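Local coordinates for protein benzoate transport porin BenP (Acinetobacter baumannii AB307-0294, PDB 5DL8) that probably acts as an outer-membrane beta-barrel porin of the OprD family, a channel thought to let small substrates such as benzoate across the outer membrane, at residues V94-T97 against V98-F101. Numbering follows the deposited sequence.
Sequences VADT and VLPF
D96 turns its carboxylate onto the backbone that follows, where OD1 accepts two N-H groups in succession. V98 N lies 2.8 Å from D96 OD1, coming from well above the carboxylate plane, and closes an Asx turn; L99 N adds a second, i+3 bond to the same oxygen, almost straight (178°), on the syn side and closer to that plane. Both donors approach from the same face. With CG set between the backbone N and the carbonyl carbon (chi1 69°), the acid reaches this pair, and their grip on one oxygen holds the carboxylate against the 96-99 backbone. Its other oxygen, OD2, packs 3.5 Å from V98 CB, the two side chains crossing at about a right angle, and is hydrogen-bonded to S49. One water accepts from T97 N and lies 2.7 Å from L99 O, to which it can donate. Where the chain has doubled back, the F101 ring lies under the A95 end of the V94-A95 peptide: A95 N sits 3.5 Å above the ring plane, over its centre, and A95 CB makes a CH-pi contact with the same ring, 4.3 Å from its centroid. This loop of the OprD-family beta-barrel links strand 72-87 to the short strand 101-102; V98 and L99 rest on strand 47-65, while L99 and P100 pack against strand 107-123.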
ATOM      1  N   VAL A  94     -14.151 -20.198   0.405  1.00 27.38           N
ATOM      2  CA  VAL A  94     -12.798 -20.044  -0.083  1.00 28.32           C
ATOM      3  C   VAL A  94     -12.340 -18.647   0.273  1.00 27.79           C
ATOM      4  O   VAL A  94     -13.137 -17.727   0.293  1.00 27.25           O
ATOM      5  CB  VAL A  94     -12.721 -20.295  -1.647  1.00 29.62           C
ATOM      6  CG1 VAL A  94     -13.396 -19.215  -2.441  1.00 29.64           C
ATOM      7  CG2 VAL A  94     -11.288 -20.399  -2.194  1.00 29.02           C
ATOM      8  N   ALA A  95     -11.009 -18.486   0.469  1.00 29.14           N
ATOM      9  CA  ALA A  95     -10.414 -17.228   0.756  1.00 28.20           C
ATOM     10  C   ALA A  95     -10.641 -16.233  -0.339  1.00 26.60           C
ATOM     11  O   ALA A  95     -10.543 -16.513  -1.434  1.00 27.83           O
ATOM     12  CB  ALA A  95      -8.935 -17.371   1.038  1.00 28.88           C
ATOM     13  N   ASP A  96     -10.905 -15.026   0.040  1.00 28.01           N
ATOM     14  CA  ASP A  96     -10.958 -13.863  -0.861  1.00 26.74           C
ATOM     15  C   ASP A  96      -9.838 -12.833  -0.750  1.00 25.62           C
ATOM     16  O   ASP A  96      -9.729 -11.959  -1.607  1.00 24.65           O
ATOM     17  CB  ASP A  96     -12.419 -13.195  -0.778  1.00 27.12           C
ATOM     18  CG  ASP A  96     -12.719 -12.517   0.548  1.00 27.31           C
ATOM     19  OD1 ASP A  96     -11.868 -12.508   1.512  1.00 25.11           O
ATOM     20  OD2 ASP A  96     -13.824 -11.928   0.571  1.00 26.52           O
ATOM     21  N   THR A  97      -9.095 -12.876   0.334  1.00 25.29           N
ATOM     22  CA  THR A  97      -8.081 -11.844   0.639  1.00 26.33           C
ATOM     23  C   THR A  97      -8.602 -10.513   1.026  1.00 25.15           C
ATOM     24  O   THR A  97      -7.768  -9.528   1.055  1.00 22.68           O
ATOM     25  CB  THR A  97      -6.951 -11.593  -0.482  1.00 26.88           C
ATOM     26  OG1 THR A  97      -7.499 -10.706  -1.438  1.00 26.68           O
ATOM     27  CG2 THR A  97      -6.449 -12.940  -1.204  1.00 27.91           C
ATOM     28  N   VAL A  98      -9.911 -10.469   1.377  1.00 23.91           N
ATOM     29  CA  VAL A  98     -10.600  -9.249   1.782  1.00 23.01           C
ATOM     30  C   VAL A  98     -10.976  -9.310   3.215  1.00 22.29           C
ATOM     31  O   VAL A  98     -10.791  -8.322   3.991  1.00 20.99           O
ATOM     32  CB  VAL A  98     -11.904  -8.975   0.948  1.00 24.52           C
ATOM     33  CG1 VAL A  98     -12.473  -7.610   1.316  1.00 23.32           C
ATOM     34  CG2 VAL A  98     -11.539  -8.963  -0.538  1.00 25.69           C
ATOM     35  N   LEU A  99     -11.598 -10.445   3.549  1.00 23.07           N
ATOM     36  CA  LEU A  99     -12.118 -10.689   4.880  1.00 24.48           C
ATOM     37  C   LEU A  99     -11.377 -11.886   5.406  1.00 23.68           C
ATOM     38  O   LEU A  99     -10.843 -12.650   4.636  1.00 23.57           O
ATOM     39  CB  LEU A  99     -13.666 -11.021   4.913  1.00 25.19           C
ATOM     40  CG  LEU A  99     -14.595 -10.133   4.050  1.00 26.02           C
ATOM     41  CD1 LEU A  99     -16.050 -10.759   3.937  1.00 25.53           C
ATOM     42  CD2 LEU A  99     -14.674  -8.664   4.489  1.00 25.23           C
ATOM     43  N   PRO A 100     -11.358 -12.069   6.725  1.00 23.71           N
ATOM     44  CA  PRO A 100     -10.659 -13.252   7.213  1.00 24.94           C
ATOM     45  C   PRO A 100     -11.287 -14.517   6.620  1.00 27.46           C
ATOM     46  O   PRO A 100     -12.528 -14.482   6.228  1.00 27.03           O
ATOM     47  CB  PRO A 100     -10.953 -13.238   8.733  1.00 24.85           C
ATOM     48  CG  PRO A 100     -11.304 -11.827   9.044  1.00 24.59           C
ATOM     49  CD  PRO A 100     -11.891 -11.245   7.802  1.00 23.95           C
ATOM     50  N   PHE A 101     -10.525 -15.589   6.683  1.00 26.34           N
ATOM     51  CA  PHE A 101     -10.970 -16.851   6.258  1.00 27.99           C
ATOM     52  C   PHE A 101     -10.568 -17.904   7.265  1.00 29.35           C
ATOM     53  O   PHE A 101      -9.416 -18.005   7.667  1.00 29.21           O
ATOM     54  CB  PHE A 101     -10.395 -17.169   4.891  1.00 27.82           C
ATOM     55  CG  PHE A 101     -10.791 -18.551   4.337  1.00 29.13           C
ATOM     56  CD1 PHE A 101     -12.109 -18.772   3.879  1.00 29.87           C
ATOM     57  CD2 PHE A 101      -9.815 -19.588   4.179  1.00 29.22           C
ATOM     58  CE1 PHE A 101     -12.463 -20.018   3.346  1.00 30.92           C
ATOM     59  CE2 PHE A 101     -10.180 -20.837   3.640  1.00 30.34           C
ATOM     60  CZ  PHE A 101     -11.495 -21.037   3.210  1.00 30.42           C
TER
HETATM   61  O   HOH W   1      -9.325 -14.077   2.924  1.00 23.35           O